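Local coordinates for protein uroporphyrinogen III cosynthase (HemD) (Helicobacter pylori, PDB 3P9Z) that probably catalyses the cyclization of the linear tetrapyrrole hydroxymethylbilane to uroporphyrinogen III, a step of porphyrin and heme biosynthesis, at residues I42-E54 / P76-V88. Residues are numbered along the deposited sequence; the frame is centred on the assembly and turned at random.
Sequences IFTSKNAVFSLLE and PTAKTLQDHHFKV
Lys46 and Thr77 bring the two backbones closest, CA to CA 5.1 Å, near the N-terminal ends of both helices; the axes of the 46-54 and 76-83 parts run nearly parallel, at 20° and 9.4 Å apart. Ser45 caps the first helix, its OG accepting from Asn47 N at 2.9 Å. The second ends in a Schellman motif with His85 as C-prime residue: Phe86 N bonds to Leu81 O and, weakly, His85 N to Gln82 O, and the chain turns back so that Phe86 re-enters the interface. Val49 points at the second helix. Its two methyls divide the work: CG1, anti to the backbone N (chi1 -175°), meets Phe86 CE1 at 3.6 Å, while CG2 presses on Leu81 CD2. That same Leu81 methyl sits over one face of the Phe43 ring, a CH-pi contact 4.0 Å from the centroid. Leu52 CD1 reaches Phe86 CE2, and Leu53 CD2 reaches CE1 across the ring; Leu62 and Gln66 of helix 60-66 also touch the Phe86 side chain. Thr77 CG2 touches Phe43 CB, and Thr80 sets its methyl against Lys46 CB and Phe50. Thr80 OG1 donates to Pro76 O at 3.0 Å, satisfying the hydroxyl within its own helix. Phe50 turns its edge to the face of His84 in an offset T-shaped pair, planes at 88°, and Leu53 CD1 lies 3.6 Å from His84 ND1. Strand 40-43, the turn and helix 46-55 form a strand-turn-helix unit in one alpha/beta domain of the two-domain uroporphyrinogen-III synthase fold; in the turn, Thr44 OG1 bonds Tyr115 OH and a malonate, probably from the crystallisation liquor, which may mark a pocket.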
loop_
_atom_site.group_PDB
_atom_site.type_symbol
_atom_site.label_atom_id
_atom_site.label_comp_id
_atom_site.label_asym_id
_atom_site.label_seq_id
_atom_site.Cartn_x
_atom_site.Cartn_y
_atom_site.Cartn_z
ATOM N N ILE A 42 -15.728 0.107 3.896
ATOM C CA ILE A 42 -14.912 0.434 2.745
ATOM C C ILE A 42 -13.422 0.307 3.055
ATOM O O ILE A 42 -12.965 0.672 4.144
ATOM C CB ILE A 42 -15.324 1.793 2.102
ATOM C CG1 ILE A 42 -14.542 2.039 0.798
ATOM C CG2 ILE A 42 -15.203 2.970 3.093
ATOM C CD1 ILE A 42 -15.195 3.049 -0.074
ATOM N N PHE A 43 -12.697 -0.256 2.089
ATOM C CA PHE A 43 -11.268 -0.494 2.162
ATOM C C PHE A 43 -10.606 0.108 0.924
ATOM O O PHE A 43 -11.184 0.073 -0.170
ATOM C CB PHE A 43 -10.982 -2.008 2.161
ATOM C CG PHE A 43 -11.573 -2.748 3.335
ATOM C CD1 PHE A 43 -12.909 -3.149 3.327
ATOM C CD2 PHE A 43 -10.783 -3.063 4.438
ATOM C CE1 PHE A 43 -13.470 -3.851 4.416
ATOM C CE2 PHE A 43 -11.321 -3.776 5.533
ATOM C CZ PHE A 43 -12.660 -4.167 5.523
ATOM N N THR A 44 -9.410 0.662 1.106
ATOM C CA THR A 44 -8.580 1.116 -0.012
ATOM C C THR A 44 -7.333 0.242 -0.146
ATOM O O THR A 44 -6.689 0.257 -1.178
ATOM C CB THR A 44 -8.104 2.562 0.178
ATOM O OG1 THR A 44 -7.429 2.658 1.432
ATOM C CG2 THR A 44 -9.258 3.529 0.169
ATOM N N SER A 45 -6.988 -0.511 0.897
ATOM C CA SER A 45 -5.786 -1.367 0.869
ATOM C C SER A 45 -6.057 -2.780 1.393
ATOM O O SER A 45 -6.840 -2.967 2.327
ATOM C CB SER A 45 -4.669 -0.728 1.700
ATOM O OG SER A 45 -3.614 -1.653 1.929
ATOM N N LYS A 46 -5.382 -3.770 0.823
ATOM C CA LYS A 46 -5.412 -5.119 1.377
ATOM C C LYS A 46 -4.842 -5.184 2.810
ATOM O O LYS A 46 -5.154 -6.095 3.589
ATOM C CB LYS A 46 -4.685 -6.092 0.447
ATOM C CG LYS A 46 -3.159 -5.879 0.364
ATOM C CD LYS A 46 -2.559 -6.722 -0.776
ATOM C CE LYS A 46 -1.072 -6.453 -0.943
ATOM N NZ LYS A 46 -0.535 -7.306 -2.034
ATOM N N ASN A 47 -4.018 -4.208 3.169
ATOM C CA ASN A 47 -3.377 -4.224 4.483
ATOM C C ASN A 47 -4.344 -4.004 5.639
ATOM O O ASN A 47 -4.117 -4.497 6.751
ATOM C CB ASN A 47 -2.216 -3.235 4.515
ATOM C CG ASN A 47 -1.070 -3.684 3.617
ATOM O OD1 ASN A 47 -0.523 -4.769 3.804
ATOM N ND2 ASN A 47 -0.735 -2.874 2.620
ATOM N N ALA A 48 -5.422 -3.272 5.361
ATOM C CA ALA A 48 -6.518 -3.106 6.318
ATOM C C ALA A 48 -7.293 -4.415 6.492
ATOM O O ALA A 48 -7.726 -4.730 7.596
ATOM C CB ALA A 48 -7.448 -1.964 5.896
ATOM N N VAL A 49 -7.434 -5.198 5.417
ATOM C CA VAL A 49 -8.040 -6.530 5.538
ATOM C C VAL A 49 -7.168 -7.460 6.403
ATOM O O VAL A 49 -7.666 -8.102 7.345
ATOM C CB VAL A 49 -8.335 -7.182 4.152
ATOM C CG1 VAL A 49 -9.076 -8.514 4.321
ATOM C CG2 VAL A 49 -9.147 -6.217 3.251
ATOM N N PHE A 50 -5.867 -7.513 6.098
ATOM C CA PHE A 50 -4.944 -8.377 6.851
ATOM C C PHE A 50 -4.862 -8.008 8.326
ATOM O O PHE A 50 -4.734 -8.875 9.177
ATOM C CB PHE A 50 -3.543 -8.339 6.244
ATOM C CG PHE A 50 -3.476 -8.887 4.862
ATOM C CD1 PHE A 50 -4.219 -10.011 4.509
ATOM C CD2 PHE A 50 -2.656 -8.286 3.905
ATOM C CE1 PHE A 50 -4.152 -10.532 3.213
ATOM C CE2 PHE A 50 -2.585 -8.791 2.607
ATOM C CZ PHE A 50 -3.332 -9.909 2.251
ATOM N N SER A 51 -4.923 -6.714 8.606
ATOM C CA SER A 51 -4.960 -6.210 9.961
ATOM C C SER A 51 -6.159 -6.773 10.717
ATOM O O SER A 51 -6.004 -7.258 11.831
ATOM C CB SER A 51 -5.018 -4.678 9.963
ATOM O OG SER A 51 -5.065 -4.187 11.306
ATOM N N LEU A 52 -7.349 -6.703 10.123
ATOM C CA LEU A 52 -8.566 -7.231 10.774
ATOM C C LEU A 52 -8.458 -8.731 11.049
ATOM O O LEU A 52 -8.708 -9.181 12.163
ATOM C CB LEU A 52 -9.821 -6.922 9.941
ATOM C CG LEU A 52 -10.250 -5.458 9.800
ATOM C CD1 LEU A 52 -11.475 -5.381 8.912
ATOM C CD2 LEU A 52 -10.524 -4.801 11.161
ATOM N N LEU A 53 -8.047 -9.484 10.034
ATOM C CA LEU A 53 -7.801 -10.918 10.160
ATOM C C LEU A 53 -6.884 -11.311 11.343
ATOM O O LEU A 53 -7.156 -12.292 12.047
ATOM C CB LEU A 53 -7.238 -11.463 8.839
ATOM C CG LEU A 53 -8.217 -11.438 7.660
ATOM C CD1 LEU A 53 -7.514 -11.833 6.378
ATOM C CD2 LEU A 53 -9.412 -12.363 7.916
ATOM N N GLU A 54 -5.819 -10.540 11.558
ATOM C CA GLU A 54 -4.854 -10.831 12.617
ATOM C C GLU A 54 -5.296 -10.385 14.013
ATOM O O GLU A 54 -5.272 -11.183 14.952
ATOM C CB GLU A 54 -3.466 -10.257 12.284
ATOM C CG GLU A 54 -2.407 -10.624 13.316
ATOM C CD GLU A 54 -0.982 -10.268 12.902
ATOM O OE1 GLU A 54 -0.540 -10.713 11.814
ATOM O OE2 GLU A 54 -0.297 -9.555 13.682
ATOM N N PRO A 76 -7.799 -5.565 -6.854
ATOM C CA PRO A 76 -6.977 -6.329 -5.912
ATOM C C PRO A 76 -7.532 -6.327 -4.492
ATOM O O PRO A 76 -7.537 -7.374 -3.838
ATOM C CB PRO A 76 -5.627 -5.592 -5.936
ATOM C CG PRO A 76 -5.555 -4.981 -7.287
ATOM C CD PRO A 76 -6.971 -4.664 -7.690
ATOM N N THR A 77 -7.980 -5.168 -4.013
ATOM C CA THR A 77 -8.547 -5.096 -2.669
ATOM C C THR A 77 -9.854 -5.891 -2.597
ATOM O O THR A 77 -10.081 -6.619 -1.626
ATOM C CB THR A 77 -8.738 -3.635 -2.177
ATOM O OG1 THR A 77 -7.485 -2.949 -2.218
ATOM C CG2 THR A 77 -9.242 -3.612 -0.745
ATOM N N ALA A 78 -10.698 -5.756 -3.623
ATOM C CA ALA A 78 -11.925 -6.565 -3.737
ATOM C C ALA A 78 -11.623 -8.065 -3.739
ATOM O O ALA A 78 -12.257 -8.825 -3.018
ATOM C CB ALA A 78 -12.755 -6.158 -4.973
ATOM N N LYS A 79 -10.633 -8.491 -4.521
ATOM C CA LYS A 79 -10.233 -9.903 -4.522
ATOM C C LYS A 79 -9.726 -10.373 -3.145
ATOM O O LYS A 79 -10.067 -11.466 -2.690
ATOM C CB LYS A 79 -9.201 -10.181 -5.613
ATOM C CG LYS A 79 -8.711 -11.646 -5.673
ATOM C CD LYS A 79 -7.306 -11.800 -5.076
ATOM C CE LYS A 79 -6.659 -13.151 -5.438
ATOM N NZ LYS A 79 -6.924 -13.568 -6.849
ATOM N N THR A 80 -8.928 -9.541 -2.487
ATOM C CA THR A 80 -8.443 -9.876 -1.139
ATOM C C THR A 80 -9.590 -10.070 -0.137
ATOM O O THR A 80 -9.581 -11.015 0.654
ATOM C CB THR A 80 -7.444 -8.817 -0.619
ATOM O OG1 THR A 80 -6.312 -8.791 -1.496
ATOM C CG2 THR A 80 -6.964 -9.154 0.795
ATOM N N LEU A 81 -10.570 -9.166 -0.178
ATOM C CA LEU A 81 -11.761 -9.296 0.642
ATOM C C LEU A 81 -12.497 -10.597 0.338
ATOM O O LEU A 81 -12.863 -11.349 1.250
ATOM C CB LEU A 81 -12.689 -8.111 0.400
ATOM C CG LEU A 81 -12.285 -6.834 1.117
ATOM C CD1 LEU A 81 -12.976 -5.640 0.450
ATOM C CD2 LEU A 81 -12.602 -6.939 2.617
ATOM N N GLN A 82 -12.672 -10.854 -0.956
ATOM C CA GLN A 82 -13.384 -12.022 -1.451
ATOM C C GLN A 82 -12.686 -13.309 -0.997
ATOM O O GLN A 82 -13.310 -14.213 -0.444
ATOM C CB GLN A 82 -13.465 -11.947 -2.982
ATOM C CG GLN A 82 -14.046 -13.168 -3.686
ATOM C CD GLN A 82 -15.574 -13.177 -3.756
ATOM O OE1 GLN A 82 -16.147 -13.819 -4.635
ATOM N NE2 GLN A 82 -16.237 -12.473 -2.835
ATOM N N ASP A 83 -11.381 -13.356 -1.221
ATOM C CA ASP A 83 -10.555 -14.497 -0.848
ATOM C C ASP A 83 -10.541 -14.783 0.648
ATOM O O ASP A 83 -10.324 -15.914 1.054
ATOM C CB ASP A 83 -9.125 -14.297 -1.354
ATOM C CG ASP A 83 -8.977 -14.623 -2.837
ATOM O OD1 ASP A 83 -9.971 -14.997 -3.486
ATOM O OD2 ASP A 83 -7.852 -14.520 -3.356
ATOM N N HIS A 84 -10.772 -13.765 1.472
ATOM C CA HIS A 84 -10.704 -13.977 2.913
ATOM C C HIS A 84 -12.048 -13.952 3.635
ATOM O O HIS A 84 -12.120 -13.596 4.806
ATOM C CB HIS A 84 -9.660 -13.043 3.548
ATOM C CG HIS A 84 -8.254 -13.378 3.155
ATOM N ND1 HIS A 84 -7.514 -14.353 3.792
ATOM C CD2 HIS A 84 -7.464 -12.892 2.168
ATOM C CE1 HIS A 84 -6.324 -14.445 3.221
ATOM N NE2 HIS A 84 -6.269 -13.571 2.231
ATOM N N HIS A 85 -13.109 -14.329 2.916
ATOM C CA HIS A 85 -14.432 -14.611 3.502
ATOM C C HIS A 85 -15.234 -13.384 3.973
ATOM O O HIS A 85 -16.154 -13.498 4.778
ATOM C CB HIS A 85 -14.322 -15.684 4.601
ATOM C CG HIS A 85 -13.595 -16.917 4.153
ATOM N ND1 HIS A 85 -12.649 -17.551 4.929
ATOM C CD2 HIS A 85 -13.648 -17.610 2.987
ATOM C CE1 HIS A 85 -12.165 -18.591 4.270
ATOM N NE2 HIS A 85 -12.755 -18.649 3.089
ATOM N N PHE A 86 -14.893 -12.213 3.452
ATOM C CA PHE A 86 -15.710 -11.033 3.702
ATOM C C PHE A 86 -16.876 -11.060 2.727
ATOM O O PHE A 86 -16.805 -11.722 1.682
ATOM C CB PHE A 86 -14.880 -9.759 3.570
ATOM C CG PHE A 86 -13.975 -9.510 4.748
ATOM C CD1 PHE A 86 -12.780 -10.207 4.886
ATOM C CD2 PHE A 86 -14.324 -8.583 5.720
ATOM C CE1 PHE A 86 -11.945 -9.977 5.983
ATOM C CE2 PHE A 86 -13.497 -8.342 6.824
ATOM C CZ PHE A 86 -12.314 -9.039 6.960
ATOM N N LYS A 87 -17.956 -10.392 3.107
ATOM C CA LYS A 87 -19.110 -10.188 2.255
ATOM C C LYS A 87 -18.883 -9.011 1.289
ATOM O O LYS A 87 -18.987 -7.839 1.663
ATOM C CB LYS A 87 -20.344 -9.930 3.122
ATOM C CG LYS A 87 -21.618 -9.697 2.324
ATOM C CD LYS A 87 -22.790 -9.383 3.244
ATOM C CE LYS A 87 -23.377 -10.652 3.845
ATOM N NZ LYS A 87 -24.224 -10.323 5.027
ATOM N N VAL A 88 -18.598 -9.319 0.033
ATOM C CA VAL A 88 -18.330 -8.258 -0.944
ATOM C C VAL A 88 -19.628 -7.764 -1.599
ATOM O O VAL A 88 -20.368 -8.550 -2.188
ATOM C CB VAL A 88 -17.312 -8.720 -2.017
ATOM C CG1 VAL A 88 -16.993 -7.592 -2.969
ATOM C CG2 VAL A 88 -16.032 -9.245 -1.337
#